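Local coordinates for protein argininosuccinate lyase (Chelativorans sp., PDB 6RXA) that acts as an EDDS lyase, a C-N lyase of the aspartase/fumarase superfamily, and probably also cleaves argininosuccinate to fumarate and arginine, at residues V142-M154 with I166-L179. The protein carries 2 engineered substitutions. Numbering follows the deposited sequence.
Sequences VVHKAADHLDTVM and ITLGHYLMAISENL
A146 lies against G169 where helices 142-147 and 168-179 pack nearly antiparallel (164°), their axes approaching to 8.2 Å. With no side chain on G169, the CA atoms of A146 and G169 come within 3.9 Å, and the A146 methyl touches both L172 CB and M173 SD. One turn back, V142 enters as a knob among L172, I175, S176 and L179; its CG1 presses on L172 O at 3.1 Å, a tight fit.

The turn after the first helix clasps the start of the second. H149 O accepts from G169 N (3.1 Å), the donor lying well above the carbonyl plane, while T152 O takes L168 N. T167 is the N-cap, its OG1 accepting from H170 N. L168 CD2 sits over one face of the H149 imidazole, 3.9 Å from its centroid, and the 2.7 Å hydrogen bond between H149 ND1 and T152 OG1 fixes that ring's rotation. At the helix end of the hairpin M154 and I166 form an antiparallel hydrogen-bonded pair; I166 N reaches M154 O at 2.7 Å, almost straight (170°). M154 CG stands between its backbone N and carbonyl carbon (chi1 73°), and the extended chain brings CE to Y171 CB at 3.5 Å.

The contact thins out toward the partly exposed K145 and L150. K145 gives just CB and CG to L172 CD1 and carries NZ away to L349 O and R347 O; L150 turns its side chain away, and a water bridges L150 O and T167 OG1.

In this helix-hairpin-helix connection, hairpin 153-158/161-167, which carries the fumarate-binding T158, joins long helices 112-147 and 168-193 of the superfamily's central helical bundle, with helix 451-500 against M173, helix 236-262 against L168 and Y171, and a second subunit packing on I166.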
ATOM      1  N   VAL A 142      23.808  18.265   6.848  1.00 14.25           N
ATOM      2  CA  VAL A 142      22.801  19.304   6.613  1.00 13.60           C
ATOM      3  C   VAL A 142      23.093  20.544   7.450  1.00 13.92           C
ATOM      4  O   VAL A 142      23.083  21.670   6.942  1.00 13.91           O
ATOM      5  CB  VAL A 142      21.409  18.723   6.917  1.00 13.87           C
ATOM      6  CG1 VAL A 142      20.346  19.796   7.066  1.00 14.00           C
ATOM      7  CG2 VAL A 142      21.009  17.712   5.838  1.00 13.66           C
ATOM      8  N   VAL A 143      23.320  20.364   8.754  1.00 14.26           N
ATOM      9  CA  VAL A 143      23.533  21.504   9.641  1.00 14.61           C
ATOM     10  C   VAL A 143      24.861  22.187   9.339  1.00 15.30           C
ATOM     11  O   VAL A 143      24.949  23.424   9.319  1.00 15.05           O
ATOM     12  CB  VAL A 143      23.454  21.047  11.108  1.00 15.84           C
ATOM     13  CG1 VAL A 143      23.835  22.185  12.043  1.00 16.66           C
ATOM     14  CG2 VAL A 143      22.073  20.555  11.442  1.00 15.27           C
ATOM     15  N   HIS A 144      25.913  21.401   9.097  1.00 15.48           N
ATOM     16  CA  HIS A 144      27.222  21.984   8.819  1.00 16.44           C
ATOM     17  C   HIS A 144      27.212  22.736   7.491  1.00 15.87           C
ATOM     18  O   HIS A 144      27.851  23.787   7.362  1.00 17.06           O
ATOM     19  CB  HIS A 144      28.293  20.899   8.887  1.00 18.98           C
ATOM     20  CG  HIS A 144      28.324  20.182  10.206  1.00 24.55           C
ATOM     21  ND1 HIS A 144      29.124  19.084  10.441  1.00 26.62           N
ATOM     22  CD2 HIS A 144      27.646  20.406  11.358  1.00 26.18           C
ATOM     23  CE1 HIS A 144      28.939  18.663  11.682  1.00 27.41           C
ATOM     24  NE2 HIS A 144      28.041  19.444  12.257  1.00 26.94           N
ATOM     25  N   LYS A 145      26.462  22.229   6.504  1.00 14.79           N
ATOM     26  CA  LYS A 145      26.265  22.962   5.253  1.00 15.20           C
ATOM     27  C   LYS A 145      25.488  24.252   5.494  1.00 15.20           C
ATOM     28  O   LYS A 145      25.859  25.315   4.981  1.00 16.11           O
ATOM     29  CB  LYS A 145      25.550  22.062   4.241  1.00 15.60           C
ATOM     30  CG  LYS A 145      25.512  22.580   2.801  1.00 15.03           C
ATOM     31  CD  LYS A 145      26.849  22.473   2.080  1.00 15.63           C
ATOM     32  CE  LYS A 145      26.670  22.620   0.571  1.00 16.46           C
ATOM     33  NZ  LYS A 145      27.944  22.348  -0.143  1.00 17.52           N
ATOM     34  N   ALA A 146      24.421  24.186   6.292  1.00 14.48           N
ATOM     35  CA  ALA A 146      23.643  25.388   6.576  1.00 15.85           C
ATOM     36  C   ALA A 146      24.519  26.483   7.163  1.00 16.76           C
ATOM     37  O   ALA A 146      24.358  27.666   6.831  1.00 16.48           O
ATOM     38  CB  ALA A 146      22.508  25.066   7.544  1.00 15.31           C
ATOM     39  N   ALA A 147      25.450  26.112   8.044  1.00 16.77           N
ATOM     40  CA  ALA A 147      26.266  27.098   8.732  1.00 17.18           C
ATOM     41  C   ALA A 147      27.131  27.913   7.783  1.00 17.55           C
ATOM     42  O   ALA A 147      27.528  29.026   8.134  1.00 18.42           O
ATOM     43  CB  ALA A 147      27.134  26.389   9.770  1.00 16.91           C
ATOM     44  N   ASP A 148      27.420  27.394   6.596  1.00 18.05           N
ATOM     45  CA  ASP A 148      28.211  28.109   5.602  1.00 19.10           C
ATOM     46  C   ASP A 148      27.354  28.925   4.644  1.00 18.39           C
ATOM     47  O   ASP A 148      27.901  29.566   3.739  1.00 18.82           O
ATOM     48  CB  ASP A 148      29.053  27.123   4.788  1.00 22.91           C
ATOM     49  CG  ASP A 148      30.238  26.587   5.558  1.00 27.22           C
ATOM     50  OD1 ASP A 148      30.637  27.209   6.566  1.00 28.51           O
ATOM     51  OD2 ASP A 148      30.776  25.546   5.136  1.00 27.88           O
ATOM     52  N   HIS A 149      26.030  28.921   4.822  1.00 17.45           N
ATOM     53  CA  HIS A 149      25.120  29.519   3.851  1.00 16.49           C
ATOM     54  C   HIS A 149      24.079  30.426   4.487  1.00 16.76           C
ATOM     55  O   HIS A 149      22.972  30.565   3.966  1.00 17.10           O
ATOM     56  CB  HIS A 149      24.497  28.447   2.967  1.00 16.08           C
ATOM     57  CG  HIS A 149      25.494  27.849   2.038  1.00 16.80           C
ATOM     58  ND1 HIS A 149      25.926  28.495   0.900  1.00 17.64           N
ATOM     59  CD2 HIS A 149      26.219  26.709   2.125  1.00 17.80           C
ATOM     60  CE1 HIS A 149      26.851  27.764   0.306  1.00 17.92           C
ATOM     61  NE2 HIS A 149      27.043  26.671   1.026  1.00 17.46           N
ATOM     62  N   LEU A 150      24.450  31.124   5.560  1.00 16.30           N
ATOM     63  CA  LEU A 150      23.533  32.052   6.203  1.00 17.34           C
ATOM     64  C   LEU A 150      23.259  33.269   5.337  1.00 17.18           C
ATOM     65  O   LEU A 150      22.246  33.952   5.546  1.00 17.97           O
ATOM     66  CB  LEU A 150      24.136  32.529   7.525  1.00 19.95           C
ATOM     67  CG  LEU A 150      24.342  31.448   8.588  1.00 24.51           C
ATOM     68  CD1 LEU A 150      25.064  32.012   9.810  1.00 28.06           C
ATOM     69  CD2 LEU A 150      23.020  30.827   8.993  1.00 26.41           C
ATOM     70  N   ASP A 151      24.167  33.578   4.407  1.00 17.51           N
ATOM     71  CA  ASP A 151      24.044  34.733   3.530  1.00 20.60           C
ATOM     72  C   ASP A 151      23.690  34.346   2.100  1.00 18.15           C
ATOM     73  O   ASP A 151      23.731  35.199   1.208  1.00 19.29           O
ATOM     74  CB  ASP A 151      25.352  35.536   3.488  1.00 32.81           C
ATOM     75  CG  ASP A 151      25.726  36.134   4.824  1.00 53.99           C
ATOM     76  OD1 ASP A 151      24.819  36.448   5.618  1.00 61.14           O
ATOM     77  OD2 ASP A 151      26.938  36.298   5.074  1.00 66.79           O
ATOM     78  N   THR A 152      23.398  33.073   1.840  1.00 16.14           N
ATOM     79  CA  THR A 152      23.148  32.607   0.475  1.00 16.14           C
ATOM     80  C   THR A 152      21.672  32.827   0.150  1.00 16.13           C
ATOM     81  O   THR A 152      20.836  31.929   0.248  1.00 15.30           O
ATOM     82  CB  THR A 152      23.563  31.148   0.337  1.00 16.98           C
ATOM     83  OG1 THR A 152      24.961  31.037   0.636  1.00 17.63           O
ATOM     84  CG2 THR A 152      23.329  30.644  -1.071  1.00 16.77           C
ATOM     85  N   VAL A 153      21.355  34.062  -0.254  1.00 15.95           N
ATOM     86  CA  VAL A 153      19.969  34.410  -0.555  1.00 16.32           C
ATOM     87  C   VAL A 153      19.464  33.625  -1.759  1.00 15.83           C
ATOM     88  O   VAL A 153      20.157  33.469  -2.770  1.00 16.58           O
ATOM     89  CB  VAL A 153      19.842  35.931  -0.748  1.00 18.91           C
ATOM     90  CG1 VAL A 153      20.660  36.408  -1.926  1.00 22.06           C
ATOM     91  CG2 VAL A 153      18.376  36.330  -0.939  1.00 18.91           C
ATOM     92  N   MET A 154      18.232  33.131  -1.653  1.00 14.60           N
ATOM     93  CA  MET A 154      17.615  32.342  -2.709  1.00 14.44           C
ATOM     94  C   MET A 154      16.123  32.335  -2.420  1.00 15.34           C
ATOM     95  O   MET A 154      15.694  32.682  -1.321  1.00 17.42           O
ATOM     96  CB  MET A 154      18.153  30.917  -2.739  1.00 13.48           C
ATOM     97  CG  MET A 154      17.662  30.047  -1.592  1.00 14.32           C
ATOM     98  SD  MET A 154      18.280  28.346  -1.717  1.00 15.12           S
ATOM     99  CE  MET A 154      17.143  27.505  -0.604  1.00 16.77           C
ATOM    100  N   ILE A 166      14.521  33.569   0.997  1.00 14.70           N
ATOM    101  CA  ILE A 166      15.085  32.941   2.187  1.00 14.00           C
ATOM    102  C   ILE A 166      16.594  32.850   1.982  1.00 14.59           C
ATOM    103  O   ILE A 166      17.165  33.578   1.165  1.00 14.83           O
ATOM    104  CB  ILE A 166      14.467  31.554   2.437  1.00 14.01           C
ATOM    105  CG1 ILE A 166      14.736  30.622   1.257  1.00 13.55           C
ATOM    106  CG2 ILE A 166      12.975  31.669   2.696  1.00 14.16           C
ATOM    107  CD1 ILE A 166      14.639  29.139   1.615  1.00 13.95           C
ATOM    108  N   THR A 167      17.246  31.942   2.704  1.00 14.42           N
ATOM    109  CA  THR A 167      18.629  31.590   2.414  1.00 14.75           C
ATOM    110  C   THR A 167      18.733  30.074   2.325  1.00 15.12           C
ATOM    111  O   THR A 167      17.883  29.339   2.836  1.00 14.57           O
ATOM    112  CB  THR A 167      19.593  32.074   3.500  1.00 14.57           C
ATOM    113  OG1 THR A 167      19.326  31.339   4.703  1.00 13.96           O
ATOM    114  CG2 THR A 167      19.432  33.558   3.750  1.00 14.48           C
ATOM    115  N   LEU A 168      19.797  29.601   1.675  1.00 14.69           N
ATOM    116  CA  LEU A 168      20.043  28.162   1.640  1.00 14.25           C
ATOM    117  C   LEU A 168      20.188  27.592   3.049  1.00 14.16           C
ATOM    118  O   LEU A 168      19.718  26.481   3.325  1.00 14.14           O
ATOM    119  CB  LEU A 168      21.265  27.864   0.768  1.00 13.85           C
ATOM    120  CG  LEU A 168      21.700  26.400   0.658  1.00 14.55           C
ATOM    121  CD1 LEU A 168      20.562  25.518   0.149  1.00 15.05           C
ATOM    122  CD2 LEU A 168      22.908  26.293  -0.242  1.00 14.88           C
ATOM    123  N   GLY A 169      20.821  28.338   3.960  1.00 14.02           N
ATOM    124  CA  GLY A 169      20.901  27.885   5.340  1.00 14.48           C
ATOM    125  C   GLY A 169      19.541  27.670   5.978  1.00 14.78           C
ATOM    126  O   GLY A 169      19.318  26.688   6.684  1.00 14.21           O
ATOM    127  N   HIS A 170      18.629  28.624   5.786  1.00 15.56           N
ATOM    128  CA  HIS A 170      17.276  28.492   6.318  1.00 14.42           C
ATOM    129  C   HIS A 170      16.586  27.242   5.789  1.00 13.55           C
ATOM    130  O   HIS A 170      15.949  26.503   6.547  1.00 12.75           O
ATOM    131  CB  HIS A 170      16.503  29.755   5.948  1.00 14.01           C
ATOM    132  CG  HIS A 170      15.068  29.734   6.350  1.00 15.65           C
ATOM    133  ND1 HIS A 170      14.050  29.710   5.423  1.00 14.80           N
ATOM    134  CD2 HIS A 170      14.475  29.746   7.568  1.00 14.93           C
ATOM    135  CE1 HIS A 170      12.889  29.698   6.057  1.00 14.88           C
ATOM    136  NE2 HIS A 170      13.120  29.722   7.359  1.00 14.70           N
ATOM    137  N   TYR A 171      16.699  26.988   4.481  1.00 12.74           N
ATOM    138  CA  TYR A 171      16.101  25.795   3.895  1.00 12.90           C
ATOM    139  C   TYR A 171      16.655  24.526   4.542  1.00 12.81           C
ATOM    140  O   TYR A 171      15.902  23.620   4.930  1.00 12.84           O
ATOM    141  CB  TYR A 171      16.332  25.773   2.371  1.00 13.37           C
ATOM    142  CG  TYR A 171      15.744  24.528   1.747  1.00 13.37           C
ATOM    143  CD1 TYR A 171      16.469  23.354   1.687  1.00 12.44           C
ATOM    144  CD2 TYR A 171      14.445  24.516   1.269  1.00 13.54           C
ATOM    145  CE1 TYR A 171      15.930  22.210   1.175  1.00 11.81           C
ATOM    146  CE2 TYR A 171      13.890  23.359   0.742  1.00 13.34           C
ATOM    147  CZ  TYR A 171      14.640  22.208   0.695  1.00 12.52           C
ATOM    148  OH  TYR A 171      14.115  21.038   0.186  1.00 13.47           O
ATOM    149  N   LEU A 172      17.984  24.428   4.641  1.00 12.64           N
ATOM    150  CA  LEU A 172      18.606  23.238   5.216  1.00 13.09           C
ATOM    151  C   LEU A 172      18.168  23.014   6.653  1.00 12.86           C
ATOM    152  O   LEU A 172      18.043  21.866   7.086  1.00 13.90           O
ATOM    153  CB  LEU A 172      20.125  23.320   5.090  1.00 13.37           C
ATOM    154  CG  LEU A 172      20.603  23.187   3.644  1.00 15.55           C
ATOM    155  CD1 LEU A 172      22.059  23.627   3.513  1.00 17.59           C
ATOM    156  CD2 LEU A 172      20.438  21.754   3.153  1.00 15.81           C
ATOM    157  N   MET A 173      17.880  24.078   7.399  1.00 12.80           N
ATOM    158  CA  MET A 173      17.437  23.879   8.769  1.00 13.77           C
ATOM    159  C   MET A 173      16.018  23.334   8.850  1.00 13.73           C
ATOM    160  O   MET A 173      15.659  22.764   9.880  1.00 13.98           O
ATOM    161  CB  MET A 173      17.647  25.135   9.603  1.00 15.09           C
ATOM    162  CG  MET A 173      19.134  25.450   9.789  1.00 15.71           C
ATOM    163  SD  MET A 173      20.173  24.071  10.312  1.00 15.07           S
ATOM    164  CE  MET A 173      19.556  23.819  11.969  1.00 16.57           C
ATOM    165  N   ALA A 174      15.209  23.450   7.788  1.00 13.72           N
ATOM    166  CA  ALA A 174      13.950  22.711   7.767  1.00 13.53           C
ATOM    167  C   ALA A 174      14.227  21.220   7.760  1.00 13.65           C
ATOM    168  O   ALA A 174      13.598  20.449   8.498  1.00 13.14           O
ATOM    169  CB  ALA A 174      13.123  23.102   6.536  1.00 13.53           C
ATOM    170  N   ILE A 175      15.192  20.800   6.938  1.00 12.84           N
ATOM    171  CA  ILE A 175      15.575  19.394   6.877  1.00 12.36           C
ATOM    172  C   ILE A 175      16.109  18.939   8.231  1.00 12.11           C
ATOM    173  O   ILE A 175      15.764  17.859   8.711  1.00 12.78           O
ATOM    174  CB  ILE A 175      16.579  19.169   5.732  1.00 12.90           C
ATOM    175  CG1 ILE A 175      16.033  19.689   4.393  1.00 14.13           C
ATOM    176  CG2 ILE A 175      16.957  17.701   5.654  1.00 13.29           C
ATOM    177  CD1 ILE A 175      14.744  19.058   3.933  1.00 15.22           C
ATOM    178  N   SER A 176      16.906  19.784   8.900  1.00 12.63           N
ATOM    179  CA  SER A 176      17.426  19.402  10.210  1.00 13.16           C
ATOM    180  C   SER A 176      16.297  19.122  11.200  1.00 13.34           C
ATOM    181  O   SER A 176      16.371  18.161  11.977  1.00 12.78           O
ATOM    182  CB  SER A 176      18.378  20.473  10.748  1.00 13.70           C
ATOM    183  OG  SER A 176      18.854  20.112  12.049  1.00 13.70           O
ATOM    184  N   GLU A 177      15.248  19.948  11.191  1.00 13.25           N
ATOM    185  CA  GLU A 177      14.138  19.757  12.125  1.00 13.42           C
ATOM    186  C   GLU A 177      13.354  18.493  11.789  1.00 12.56           C
ATOM    187  O   GLU A 177      12.938  17.758  12.695  1.00 13.09           O
ATOM    188  CB  GLU A 177      13.261  21.023  12.123  1.00 14.39           C
ATOM    189  CG  GLU A 177      12.183  21.048  13.222  1.00 15.31           C
ATOM    190  CD  GLU A 177      11.614  22.431  13.511  1.00 16.69           C
ATOM    191  OE1 GLU A 177      12.121  23.437  12.981  1.00 17.21           O
ATOM    192  OE2 GLU A 177      10.662  22.500  14.319  1.00 17.58           O
ATOM    193  N   ASN A 178      13.158  18.216  10.493  1.00 11.43           N
ATOM    194  CA  ASN A 178      12.580  16.948  10.055  1.00 12.30           C
ATOM    195  C   ASN A 178      13.373  15.772  10.608  1.00 12.79           C
ATOM    196  O   ASN A 178      12.806  14.808  11.144  1.00 13.60           O
ATOM    197  CB  ASN A 178      12.582  16.914   8.523  1.00 12.75           C
ATOM    198  CG  ASN A 178      12.318  15.518   7.948  1.00 13.39           C
ATOM    199  OD1 ASN A 178      13.167  14.622   8.037  1.00 13.89           O
ATOM    200  ND2 ASN A 178      11.152  15.339   7.324  1.00 13.75           N
ATOM    201  N   LEU A 179      14.694  15.846  10.496  1.00 13.13           N
ATOM    202  CA  LEU A 179      15.544  14.746  10.914  1.00 12.83           C
ATOM    203  C   LEU A 179      15.550  14.587  12.423  1.00 13.30           C
ATOM    204  O   LEU A 179      15.629  13.461  12.920  1.00 13.34           O
ATOM    205  CB  LEU A 179      16.958  14.967  10.389  1.00 12.43           C
ATOM    206  CG  LEU A 179      17.093  14.916   8.874  1.00 12.72           C
ATOM    207  CD1 LEU A 179      18.507  15.260   8.413  1.00 12.94           C
ATOM    208  CD2 LEU A 179      16.698  13.541   8.336  1.00 13.42           C
TER
HETATM  209  O   HOH W   1      20.138  32.726   6.934  1.00 17.43           O